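Local coordinates for HydG protein (Carboxydothermus hydrogenoformans, PDB 4RTB), which matures [FeFe]-hydrogenase as a radical SAM lyase and CO/CN synthase that uses a [4Fe-4S] cluster and S-adenosylmethionine, at residues M153-E158 and N184-T189; Y204-E209 and L229-A234; I246-L251 and A266-L271. All coordinates share one frame; numbering follows the deposited sequence.

Contact 1 (M153-E158 and N184-T189). With SAM (S-adenosylmethionine), chain B.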
loop_
_atom_site.group_PDB
_atom_site.type_symbol
_atom_site.label_atom_id
_atom_site.label_comp_id
_atom_site.label_asym_id
_atom_site.label_seq_id
_atom_site.Cartn_x
_atom_site.Cartn_y
_atom_site.Cartn_z
ATOM N N MET A 153 11.923 8.368 1.198
ATOM C CA MET A 153 13.041 9.219 0.799
ATOM C C MET A 153 13.370 9.117 -0.683
ATOM O O MET A 153 13.052 8.124 -1.337
ATOM C CB MET A 153 14.300 8.859 1.583
ATOM C CG MET A 153 14.381 9.414 2.980
ATOM S SD MET A 153 15.571 8.449 3.924
ATOM C CE MET A 153 16.891 8.296 2.720
ATOM N N GLY A 154 14.033 10.144 -1.201
ATOM C CA GLY A 154 14.661 10.053 -2.503
ATOM C C GLY A 154 15.918 9.214 -2.364
ATOM O O GLY A 154 16.431 9.040 -1.257
ATOM N N GLU A 155 16.418 8.690 -3.477
ATOM C CA GLU A 155 17.573 7.801 -3.425
ATOM C C GLU A 155 18.888 8.564 -3.288
ATOM O O GLU A 155 19.203 9.441 -4.091
ATOM C CB GLU A 155 17.620 6.903 -4.664
ATOM C CG GLU A 155 18.775 5.906 -4.658
ATOM C CD GLU A 155 18.629 4.826 -5.717
ATOM O OE1 GLU A 155 17.814 5.008 -6.647
ATOM O OE2 GLU A 155 19.321 3.792 -5.613
ATOM N N GLU A 156 19.638 8.228 -2.245
ATOM C CA GLU A 156 21.004 8.700 -2.076
ATOM C C GLU A 156 21.889 7.455 -2.024
ATOM O O GLU A 156 21.364 6.342 -1.987
ATOM C CB GLU A 156 21.139 9.552 -0.807
ATOM C CG GLU A 156 20.285 10.809 -0.788
ATOM C CD GLU A 156 20.319 11.511 0.557
ATOM O OE1 GLU A 156 20.374 10.815 1.594
ATOM O OE2 GLU A 156 20.295 12.760 0.582
ATOM N N PRO A 157 23.226 7.625 -2.053
ATOM C CA PRO A 157 24.088 6.445 -1.913
ATOM C C PRO A 157 23.771 5.621 -0.668
ATOM O O PRO A 157 23.293 6.162 0.328
ATOM C CB PRO A 157 25.486 7.051 -1.826
ATOM C CG PRO A 157 25.387 8.276 -2.656
ATOM C CD PRO A 157 24.007 8.823 -2.411
ATOM N N GLU A 158 24.035 4.322 -0.748
ATOM C CA GLU A 158 23.656 3.370 0.289
ATOM C C GLU A 158 24.138 3.769 1.686
ATOM O O GLU A 158 23.342 3.843 2.628
ATOM C CB GLU A 158 24.194 1.988 -0.073
ATOM C CG GLU A 158 23.782 0.885 0.872
ATOM C CD GLU A 158 23.621 -0.443 0.161
ATOM O OE1 GLU A 158 23.184 -0.438 -1.010
ATOM O OE2 GLU A 158 23.933 -1.488 0.770
ATOM N N ASN A 184 10.091 2.832 2.846
ATOM C CA ASN A 184 10.085 2.851 1.391
ATOM C C ASN A 184 11.390 3.427 0.852
ATOM O O ASN A 184 11.435 4.563 0.384
ATOM C CB ASN A 184 8.894 3.652 0.869
ATOM C CG ASN A 184 8.698 3.488 -0.622
ATOM O OD1 ASN A 184 8.133 4.355 -1.288
ATOM N ND2 ASN A 184 9.176 2.372 -1.159
ATOM N N ILE A 185 12.451 2.631 0.927
ATOM C CA ILE A 185 13.783 3.066 0.521
ATOM C C ILE A 185 14.243 2.328 -0.736
ATOM O O ILE A 185 13.980 1.138 -0.893
ATOM C CB ILE A 185 14.805 2.852 1.668
ATOM C CG1 ILE A 185 14.606 3.911 2.753
ATOM C CG2 ILE A 185 16.238 2.899 1.164
ATOM C CD1 ILE A 185 14.626 5.327 2.232
ATOM N N ALA A 186 14.910 3.055 -1.632
ATOM C CA ALA A 186 15.506 2.494 -2.845
ATOM C C ALA A 186 16.332 1.230 -2.563
ATOM O O ALA A 186 16.856 1.070 -1.461
ATOM C CB ALA A 186 16.365 3.550 -3.521
ATOM N N PRO A 187 16.443 0.330 -3.562
ATOM C CA PRO A 187 17.117 -0.968 -3.414
ATOM C C PRO A 187 18.509 -0.893 -2.786
ATOM O O PRO A 187 19.280 0.026 -3.069
ATOM C CB PRO A 187 17.216 -1.472 -4.855
ATOM C CG PRO A 187 16.059 -0.857 -5.537
ATOM C CD PRO A 187 15.882 0.497 -4.916
ATOM N N LEU A 188 18.814 -1.873 -1.943
ATOM C CA LEU A 188 20.088 -1.926 -1.241
ATOM C C LEU A 188 20.813 -3.236 -1.525
ATOM O O LEU A 188 20.235 -4.170 -2.079
ATOM C CB LEU A 188 19.875 -1.772 0.265
ATOM C CG LEU A 188 19.008 -0.604 0.735
ATOM C CD1 LEU A 188 18.817 -0.658 2.244
ATOM C CD2 LEU A 188 19.621 0.723 0.312
ATOM N N THR A 189 22.082 -3.299 -1.138
ATOM C CA THR A 189 22.833 -4.547 -1.200
ATOM C C THR A 189 22.457 -5.427 -0.013
ATOM O O THR A 189 21.787 -4.970 0.912
ATOM C CB THR A 189 24.351 -4.301 -1.190
ATOM O OG1 THR A 189 24.737 -3.759 0.080
ATOM C CG2 THR A 189 24.743 -3.332 -2.296
HETATM N N SAM B . 12.761 6.739 -3.926
HETATM C CA SAM B . 12.303 5.375 -3.660
HETATM C C SAM B . 11.868 4.622 -4.912
HETATM O O SAM B . 11.837 5.156 -6.016
HETATM O OXT SAM B . 11.534 3.442 -4.839
HETATM C CB SAM B . 11.149 5.359 -2.659
HETATM C CG SAM B . 10.340 6.646 -2.508
HETATM S SD SAM B . 9.340 7.197 -3.912
HETATM C CE SAM B . 9.101 8.895 -3.383
HETATM C "C5'" SAM B . 7.688 6.663 -3.416
HETATM C "C4'" SAM B . 6.786 6.195 -4.555
HETATM O "O4'" SAM B . 5.991 7.232 -5.108
HETATM C "C3'" SAM B . 7.580 5.632 -5.723
HETATM O "O3'" SAM B . 7.832 4.262 -5.533
HETATM C "C2'" SAM B . 6.673 5.874 -6.912
HETATM O "O2'" SAM B . 6.069 4.672 -7.319
HETATM C "C1'" SAM B . 5.593 6.810 -6.400
HETATM N N9 SAM B . 5.468 7.934 -7.338
HETATM C C8 SAM B . 6.488 8.710 -7.814
HETATM N N7 SAM B . 5.973 9.629 -8.659
HETATM C C5 SAM B . 4.638 9.440 -8.738
HETATM C C6 SAM B . 3.643 10.092 -9.451
HETATM N N6 SAM B . 3.950 11.114 -10.244
HETATM N N1 SAM B . 2.335 9.671 -9.334
HETATM C C2 SAM B . 2.022 8.610 -8.510
HETATM N N3 SAM B . 3.017 7.966 -7.803
HETATM C C4 SAM B . 4.304 8.376 -7.914
#
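The polar part of this contact is a two-pronged grip of the Glu-158 carboxylate on Thr-189. Thr-189 N donates to Glu-158 OE1 over 3.1 Å with an N-H...O angle of 152°, and Thr-189 OG1 donates to Glu-158 OE2 at 2.5 Å. Both oxygens are met on their syn side, somewhat out of the carboxylate plane, so the pair of bonds fixes how that group is turned. Threonine suits the place because its hydroxyl works twice: it is also bonded to Gly-192 N, as the N-cap of helix 190-197. Glu-158 stands in the first turn of its own helix, and the nearby helix N-termini would probably stabilise its negative charge.

The van der Waals part has two pieces. Met-153 wraps around the Ile-185 methyl, with CB 3.6 Å and SD 3.7 Å from Ile-185 CD1; a bend at chi3 (44°) swings CE back so that it meets the same methyl. Glu-155, its CG anti to the backbone N (chi1 -178°) and its chain extended, lays its carboxylate against the methyl of Ala-186, whose CB is 3.4 Å from Glu-155 CD. Alanine leaves room for that carboxylate, which is bonded to Asn-110 and lies close to the iron-sulfur cluster.

Toward the ligand, the amino N of SAM donates to Met-153 O at 3.0 Å, and Gly-154 touches the cluster. Met-153 to Glu-155 probably corresponds to the GGE motif of radical SAM enzymes, whose backbone binds the SAM amino group. Asn-184 OD1 approaches SAM C5' at 3.2 Å, while its ND2 is bonded to Gln-205 O.

The two loops leave adjacent parallel strands, 148-153 and 180-184, and enter helices 158-175 and 190-197. Leu-165 and Leu-162 of helix 158-175 touch Ile-185 and Leu-188.

Contact 2 (Y204-E209 and L229-A234). With SAM (S-adenosylmethionine), chain B.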
loop_
_atom_site.group_PDB
_atom_site.type_symbol
_atom_site.label_atom_id
_atom_site.label_comp_id
_atom_site.label_asym_id
_atom_site.label_seq_id
_atom_site.Cartn_x
_atom_site.Cartn_y
_atom_site.Cartn_z
ATOM N N TYR A 204 9.436 -3.453 4.784
ATOM C CA TYR A 204 10.233 -2.782 3.771
ATOM C C TYR A 204 9.501 -2.782 2.434
ATOM O O TYR A 204 9.317 -3.831 1.819
ATOM C CB TYR A 204 11.597 -3.457 3.637
ATOM C CG TYR A 204 12.362 -3.043 2.406
ATOM C CD1 TYR A 204 12.547 -3.928 1.352
ATOM C CD2 TYR A 204 12.889 -1.765 2.291
ATOM C CE1 TYR A 204 13.242 -3.554 0.222
ATOM C CE2 TYR A 204 13.585 -1.380 1.165
ATOM C CZ TYR A 204 13.759 -2.278 0.133
ATOM O OH TYR A 204 14.453 -1.898 -0.992
ATOM N N GLN A 205 9.077 -1.602 1.992
ATOM C CA GLN A 205 8.310 -1.489 0.756
ATOM C C GLN A 205 9.155 -1.013 -0.419
ATOM O O GLN A 205 9.770 0.052 -0.366
ATOM C CB GLN A 205 7.121 -0.548 0.954
ATOM C CG GLN A 205 5.895 -1.242 1.518
ATOM C CD GLN A 205 4.927 -0.279 2.170
ATOM O OE1 GLN A 205 4.873 0.901 1.822
ATOM N NE2 GLN A 205 4.161 -0.779 3.135
ATOM N N LEU A 206 9.175 -1.813 -1.479
ATOM C CA LEU A 206 9.873 -1.449 -2.704
ATOM C C LEU A 206 8.975 -1.722 -3.904
ATOM O O LEU A 206 8.634 -2.872 -4.186
ATOM C CB LEU A 206 11.191 -2.217 -2.826
ATOM C CG LEU A 206 12.306 -1.586 -3.666
ATOM C CD1 LEU A 206 12.106 -1.819 -5.157
ATOM C CD2 LEU A 206 12.428 -0.101 -3.359
ATOM N N PHE A 207 8.590 -0.663 -4.607
ATOM C CA PHE A 207 7.694 -0.804 -5.747
ATOM C C PHE A 207 8.503 -1.035 -7.020
ATOM O O PHE A 207 9.468 -0.325 -7.288
ATOM C CB PHE A 207 6.798 0.432 -5.910
ATOM C CG PHE A 207 6.110 0.871 -4.642
ATOM C CD1 PHE A 207 5.836 -0.031 -3.625
ATOM C CD2 PHE A 207 5.731 2.194 -4.475
ATOM C CE1 PHE A 207 5.209 0.381 -2.465
ATOM C CE2 PHE A 207 5.101 2.610 -3.319
ATOM C CZ PHE A 207 4.839 1.704 -2.314
ATOM N N GLN A 208 8.103 -2.031 -7.803
ATOM C CA GLN A 208 8.756 -2.312 -9.078
ATOM C C GLN A 208 8.463 -1.192 -10.082
ATOM O O GLN A 208 9.150 -1.059 -11.100
ATOM C CB GLN A 208 8.292 -3.672 -9.617
ATOM C CG GLN A 208 8.852 -4.079 -10.976
ATOM C CD GLN A 208 10.360 -3.963 -11.054
ATOM O OE1 GLN A 208 11.066 -4.219 -10.079
ATOM N NE2 GLN A 208 10.865 -3.567 -12.218
ATOM N N GLU A 209 7.450 -0.383 -9.765
ATOM C CA GLU A 209 6.938 0.688 -10.633
ATOM C C GLU A 209 6.351 0.122 -11.924
ATOM O O GLU A 209 5.186 0.361 -12.239
ATOM C CB GLU A 209 8.023 1.724 -10.962
ATOM C CG GLU A 209 8.872 2.178 -9.780
ATOM C CD GLU A 209 8.110 3.013 -8.765
ATOM O OE1 GLU A 209 6.958 3.407 -9.042
ATOM O OE2 GLU A 209 8.674 3.277 -7.681
ATOM N N LEU A 229 16.725 -5.274 -13.308
ATOM C CA LEU A 229 16.967 -6.453 -12.486
ATOM C C LEU A 229 17.427 -6.113 -11.079
ATOM O O LEU A 229 17.074 -6.803 -10.127
ATOM C CB LEU A 229 17.995 -7.351 -13.162
ATOM C CG LEU A 229 17.392 -8.488 -13.981
ATOM C CD1 LEU A 229 18.120 -8.624 -15.303
ATOM C CD2 LEU A 229 17.458 -9.783 -13.190
ATOM N N TRP A 230 18.215 -5.051 -10.948
ATOM C CA TRP A 230 18.700 -4.638 -9.639
ATOM C C TRP A 230 17.541 -4.265 -8.719
ATOM O O TRP A 230 17.627 -4.437 -7.503
ATOM C CB TRP A 230 19.673 -3.464 -9.766
ATOM C CG TRP A 230 20.187 -2.983 -8.451
ATOM C CD1 TRP A 230 19.999 -1.749 -7.897
ATOM C CD2 TRP A 230 20.961 -3.728 -7.502
ATOM N NE1 TRP A 230 20.614 -1.679 -6.671
ATOM C CE2 TRP A 230 21.213 -2.887 -6.407
ATOM C CE3 TRP A 230 21.465 -5.036 -7.480
ATOM C CZ2 TRP A 230 21.947 -3.298 -5.297
ATOM C CZ3 TRP A 230 22.195 -5.443 -6.379
ATOM C CH2 TRP A 230 22.429 -4.579 -5.304
ATOM N N ARG A 231 16.457 -3.762 -9.303
ATOM C CA ARG A 231 15.288 -3.361 -8.527
ATOM C C ARG A 231 14.326 -4.533 -8.352
ATOM O O ARG A 231 13.671 -4.659 -7.317
ATOM C CB ARG A 231 14.585 -2.172 -9.197
ATOM C CG ARG A 231 13.205 -1.840 -8.633
ATOM C CD ARG A 231 12.754 -0.431 -9.011
ATOM N NE ARG A 231 13.283 0.578 -8.098
ATOM C CZ ARG A 231 12.555 1.230 -7.196
ATOM N NH1 ARG A 231 11.256 0.994 -7.090
ATOM N NH2 ARG A 231 13.126 2.128 -6.405
ATOM N N LEU A 232 14.263 -5.399 -9.358
ATOM C CA LEU A 232 13.333 -6.519 -9.336
ATOM C C LEU A 232 13.609 -7.507 -8.205
ATOM O O LEU A 232 12.698 -7.855 -7.450
ATOM C CB LEU A 232 13.356 -7.254 -10.672
ATOM C CG LEU A 232 12.256 -8.309 -10.758
ATOM C CD1 LEU A 232 10.900 -7.694 -10.440
ATOM C CD2 LEU A 232 12.241 -8.939 -12.120
ATOM N N ASN A 233 14.853 -7.969 -8.086
ATOM C CA ASN A 233 15.182 -8.910 -7.018
ATOM C C ASN A 233 15.745 -8.220 -5.777
ATOM O O ASN A 233 16.534 -8.806 -5.036
ATOM C CB ASN A 233 16.161 -9.987 -7.508
ATOM C CG ASN A 233 17.203 -9.450 -8.463
ATOM O OD1 ASN A 233 17.994 -8.577 -8.111
ATOM N ND2 ASN A 233 17.226 -9.992 -9.676
ATOM N N ALA A 234 15.322 -6.980 -5.551
ATOM C CA ALA A 234 15.701 -6.245 -4.349
ATOM C C ALA A 234 15.031 -6.849 -3.123
ATOM O O ALA A 234 15.651 -6.996 -2.064
ATOM C CB ALA A 234 15.333 -4.775 -4.481
HETATM N N SAM B . 12.761 6.739 -3.926
HETATM C CA SAM B . 12.303 5.375 -3.660
HETATM C C SAM B . 11.868 4.622 -4.912
HETATM O O SAM B . 11.837 5.156 -6.016
HETATM O OXT SAM B . 11.534 3.442 -4.839
HETATM C CB SAM B . 11.149 5.359 -2.659
HETATM C CG SAM B . 10.340 6.646 -2.508
HETATM S SD SAM B . 9.340 7.197 -3.912
HETATM C CE SAM B . 9.101 8.895 -3.383
HETATM C "C5'" SAM B . 7.688 6.663 -3.416
HETATM C "C4'" SAM B . 6.786 6.195 -4.555
HETATM O "O4'" SAM B . 5.991 7.232 -5.108
HETATM C "C3'" SAM B . 7.580 5.632 -5.723
HETATM O "O3'" SAM B . 7.832 4.262 -5.533
HETATM C "C2'" SAM B . 6.673 5.874 -6.912
HETATM O "O2'" SAM B . 6.069 4.672 -7.319
HETATM C "C1'" SAM B . 5.593 6.810 -6.400
HETATM N N9 SAM B . 5.468 7.934 -7.338
HETATM C C8 SAM B . 6.488 8.710 -7.814
HETATM N N7 SAM B . 5.973 9.629 -8.659
HETATM C C5 SAM B . 4.638 9.440 -8.738
HETATM C C6 SAM B . 3.643 10.092 -9.451
HETATM N N6 SAM B . 3.950 11.114 -10.244
HETATM N N1 SAM B . 2.335 9.671 -9.334
HETATM C C2 SAM B . 2.022 8.610 -8.510
HETATM N N3 SAM B . 3.017 7.966 -7.803
HETATM C C4 SAM B . 4.304 8.376 -7.914
#
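Segment 204-209 runs off its strand past helix 228-232, Gln-208 CA coming within 6.2 Å of Leu-232 CA, and no hydrogen bond links the two. Arg-231 bridges the gap. Its CG is anti to the backbone N (chi1 169°) and the chain bends at chi3, bringing NH2 to SAM OXT at 2.6 Å. That bond is nearly straight (171°) and arrives at the guanidinium edge, in plane; Leu-206 CD1 covers one face, 3.5 Å above the plane, a fit of apolar branch to flat cation. Glu-209 takes the ribose: its OE2 accepts from SAM O3' at 2.5 Å, while the bond from SAM O2' to OE1 is too short to be certain. Such a glutamate beyond the fourth strand of the barrel matches the ribose motif of radical SAM enzymes. Its salt bridge to Arg-231 is doubtful, NH1 being poorly placed. Phe-207 sets its ring beside the sugar, CD2 lying 3.1 Å from SAM O3' and SAM O2' standing at the ring edge; with an alanine in its place the ribose hydroxyls would probably lose the ring edge beside them and the sugar be freer to shift. Gln-208, bonded through NE2 to Ser-210 O, rests OE1 against Leu-232 CA at 3.3 Å.

Contact 3 (I246-L251 and A266-L271). With SAM (S-adenosylmethionine), chain B.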
loop_
_atom_site.group_PDB
_atom_site.type_symbol
_atom_site.label_atom_id
_atom_site.label_comp_id
_atom_site.label_asym_id
_atom_site.label_seq_id
_atom_site.Cartn_x
_atom_site.Cartn_y
_atom_site.Cartn_z
ATOM N N ILE A 246 7.799 -7.698 3.604
ATOM C CA ILE A 246 8.116 -6.870 2.443
ATOM C C ILE A 246 6.859 -6.409 1.713
ATOM O O ILE A 246 5.795 -7.010 1.856
ATOM C CB ILE A 246 9.015 -7.626 1.450
ATOM C CG1 ILE A 246 8.295 -8.874 0.938
ATOM C CG2 ILE A 246 10.337 -7.997 2.102
ATOM C CD1 ILE A 246 9.144 -9.756 0.053
ATOM N N GLY A 247 6.988 -5.348 0.923
ATOM C CA GLY A 247 5.857 -4.817 0.186
ATOM C C GLY A 247 6.135 -4.588 -1.287
ATOM O O GLY A 247 7.068 -3.872 -1.648
ATOM N N ILE A 248 5.323 -5.201 -2.144
ATOM C CA ILE A 248 5.418 -4.972 -3.583
ATOM C C ILE A 248 4.605 -3.733 -3.953
ATOM O O ILE A 248 3.820 -3.245 -3.146
ATOM C CB ILE A 248 4.908 -6.189 -4.395
ATOM C CG1 ILE A 248 5.459 -7.497 -3.836
ATOM C CG2 ILE A 248 5.306 -6.084 -5.855
ATOM C CD1 ILE A 248 5.381 -8.647 -4.830
ATOM N N GLY A 249 4.808 -3.219 -5.162
ATOM C CA GLY A 249 3.991 -2.152 -5.704
ATOM C C GLY A 249 4.203 -2.019 -7.201
ATOM O O GLY A 249 5.247 -2.405 -7.723
ATOM N N ALA A 250 3.207 -1.481 -7.895
ATOM C CA ALA A 250 3.330 -1.213 -9.322
ATOM C C ALA A 250 2.618 0.082 -9.672
ATOM O O ALA A 250 1.427 0.230 -9.424
ATOM C CB ALA A 250 2.771 -2.363 -10.139
ATOM N N LEU A 251 3.355 1.025 -10.245
ATOM C CA LEU A 251 2.776 2.300 -10.639
ATOM C C LEU A 251 1.863 2.110 -11.845
ATOM O O LEU A 251 2.301 1.659 -12.906
ATOM C CB LEU A 251 3.875 3.315 -10.946
ATOM C CG LEU A 251 3.458 4.783 -11.002
ATOM C CD1 LEU A 251 2.390 5.077 -9.964
ATOM C CD2 LEU A 251 4.673 5.662 -10.772
ATOM N N ALA A 266 2.141 -12.360 -10.460
ATOM C CA ALA A 266 3.233 -13.276 -10.785
ATOM C C ALA A 266 4.366 -13.155 -9.770
ATOM O O ALA A 266 4.977 -14.153 -9.381
ATOM C CB ALA A 266 3.751 -13.008 -12.189
ATOM N N HIS A 267 4.628 -11.925 -9.343
ATOM C CA HIS A 267 5.697 -11.625 -8.400
ATOM C C HIS A 267 5.412 -12.238 -7.030
ATOM O O HIS A 267 6.259 -12.934 -6.460
ATOM C CB HIS A 267 5.876 -10.108 -8.283
ATOM C CG HIS A 267 7.188 -9.696 -7.700
ATOM N ND1 HIS A 267 7.569 -8.371 -7.583
ATOM C CD2 HIS A 267 8.218 -10.419 -7.202
ATOM C CE1 HIS A 267 8.764 -8.304 -7.038
ATOM N NE2 HIS A 267 9.184 -9.537 -6.793
ATOM N N ALA A 268 4.213 -11.980 -6.510
ATOM C CA ALA A 268 3.792 -12.545 -5.229
ATOM C C ALA A 268 3.780 -14.072 -5.273
ATOM O O ALA A 268 4.215 -14.736 -4.324
ATOM C CB ALA A 268 2.427 -12.015 -4.842
ATOM N N ASP A 269 3.272 -14.618 -6.376
ATOM C CA ASP A 269 3.335 -16.051 -6.640
ATOM C C ASP A 269 4.757 -16.567 -6.476
ATOM O O ASP A 269 5.009 -17.509 -5.716
ATOM C CB ASP A 269 2.834 -16.359 -8.054
ATOM C CG ASP A 269 1.449 -16.973 -8.068
ATOM O OD1 ASP A 269 0.598 -16.557 -7.254
ATOM O OD2 ASP A 269 1.211 -17.868 -8.906
ATOM N N TYR A 270 5.677 -15.933 -7.202
ATOM C CA TYR A 270 7.088 -16.298 -7.184
ATOM C C TYR A 270 7.658 -16.300 -5.773
ATOM O O TYR A 270 8.289 -17.273 -5.357
ATOM C CB TYR A 270 7.897 -15.349 -8.071
ATOM C CG TYR A 270 9.398 -15.488 -7.919
ATOM C CD1 TYR A 270 10.107 -14.671 -7.046
ATOM C CD2 TYR A 270 10.106 -16.432 -8.651
ATOM C CE1 TYR A 270 11.474 -14.796 -6.901
ATOM C CE2 TYR A 270 11.477 -16.561 -8.515
ATOM C CZ TYR A 270 12.156 -15.739 -7.639
ATOM O OH TYR A 270 13.520 -15.858 -7.495
ATOM N N LEU A 271 7.446 -15.205 -5.047
ATOM C CA LEU A 271 7.923 -15.108 -3.672
ATOM C C LEU A 271 7.382 -16.247 -2.811
ATOM O O LEU A 271 8.138 -16.892 -2.076
ATOM C CB LEU A 271 7.538 -13.761 -3.055
ATOM C CG LEU A 271 8.563 -12.620 -3.095
ATOM C CD1 LEU A 271 9.969 -13.129 -3.410
ATOM C CD2 LEU A 271 8.147 -11.523 -4.061
HETATM N N SAM B . 12.761 6.739 -3.926
HETATM C CA SAM B . 12.303 5.375 -3.660
HETATM C C SAM B . 11.868 4.622 -4.912
HETATM O O SAM B . 11.837 5.156 -6.016
HETATM O OXT SAM B . 11.534 3.442 -4.839
HETATM C CB SAM B . 11.149 5.359 -2.659
HETATM C CG SAM B . 10.340 6.646 -2.508
HETATM S SD SAM B . 9.340 7.197 -3.912
HETATM C CE SAM B . 9.101 8.895 -3.383
HETATM C "C5'" SAM B . 7.688 6.663 -3.416
HETATM C "C4'" SAM B . 6.786 6.195 -4.555
HETATM O "O4'" SAM B . 5.991 7.232 -5.108
HETATM C "C3'" SAM B . 7.580 5.632 -5.723
HETATM O "O3'" SAM B . 7.832 4.262 -5.533
HETATM C "C2'" SAM B . 6.673 5.874 -6.912
HETATM O "O2'" SAM B . 6.069 4.672 -7.319
HETATM C "C1'" SAM B . 5.593 6.810 -6.400
HETATM N N9 SAM B . 5.468 7.934 -7.338
HETATM C C8 SAM B . 6.488 8.710 -7.814
HETATM N N7 SAM B . 5.973 9.629 -8.659
HETATM C C5 SAM B . 4.638 9.440 -8.738
HETATM C C6 SAM B . 3.643 10.092 -9.451
HETATM N N6 SAM B . 3.950 11.114 -10.244
HETATM N N1 SAM B . 2.335 9.671 -9.334
HETATM C C2 SAM B . 2.022 8.610 -8.510
HETATM N N3 SAM B . 3.017 7.966 -7.803
HETATM C C4 SAM B . 4.304 8.376 -7.914
#
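His-267 ND1 is held by a hydrogen bond with the hydroxyl of Tyr-211, while Ile-248 CD1 presses on the same atom at 3.5 Å. The methyl comes over one face of the imidazole, offset toward the rim, and makes a CH-pi contact: Ile-248 CD1 sits 3.8 Å from the ring centroid, 25° off the normal. Ile-248 CG2 adds a second touch, 3.7 Å from His-267 ND1, so both branches bear on the ring. Histidine suits this place because it offers a flat face to a methyl and a nitrogen to the tyrosine, whose ring meets it at a steep angle.

Ile-248 CG1 stands anti to the carbonyl carbon (chi1 -45°), and the extended chi2 carries CD1 away from the strand to the helix surface. There it also meets Leu-271 CD2 at 4.1 Å and comes near Ala-268, a residue small enough to let the methyl approach the helix backbone. Ile-246, two residues earlier and directed toward the same helix, places CD1 4.3 Å from Leu-271 CG.

Strand 246-249 and helix 266-271 run nearly antiparallel, at 154° with axes 10.0 Å apart, as expected within the beta-alpha-beta unit that continues to strand 281-283. Past the strand Leu-251 turns to the ligand instead, its CD1 3.7 Å from SAM N3.

No hydrogen bond or charge pair joins the two segments. Across these segments the helix meets the strand through methyl and ring contacts, and the one polar side chain among the touching residues has its ND1 satisfied by Tyr-211, so it can lie buried against isoleucine.

The three contacts follow one another along the chain and touch the same SAM. Contact 1 lies at the ends of strands 148-153 and 180-184, contact 2 beyond strand 204-205, and contact 3 between strand 246-249 and helix 257-275, a progression around the radical SAM barrel. Centres of contacts 1 and 2 are about 11 Å apart, joined by Asn-184 with Gln-205 and Ile-185 with Tyr-204; contacts 2 and 3 are about 9 Å apart, their strands paired through Tyr-204 O and Gly-247 N. Contacts 1 and 3, about 18 Å apart, do not touch. Contact 1 meets SAM's amino end, contact 2 its carboxylate (from helix 228-232) and ribose, contact 3 its adenine, through Leu-251.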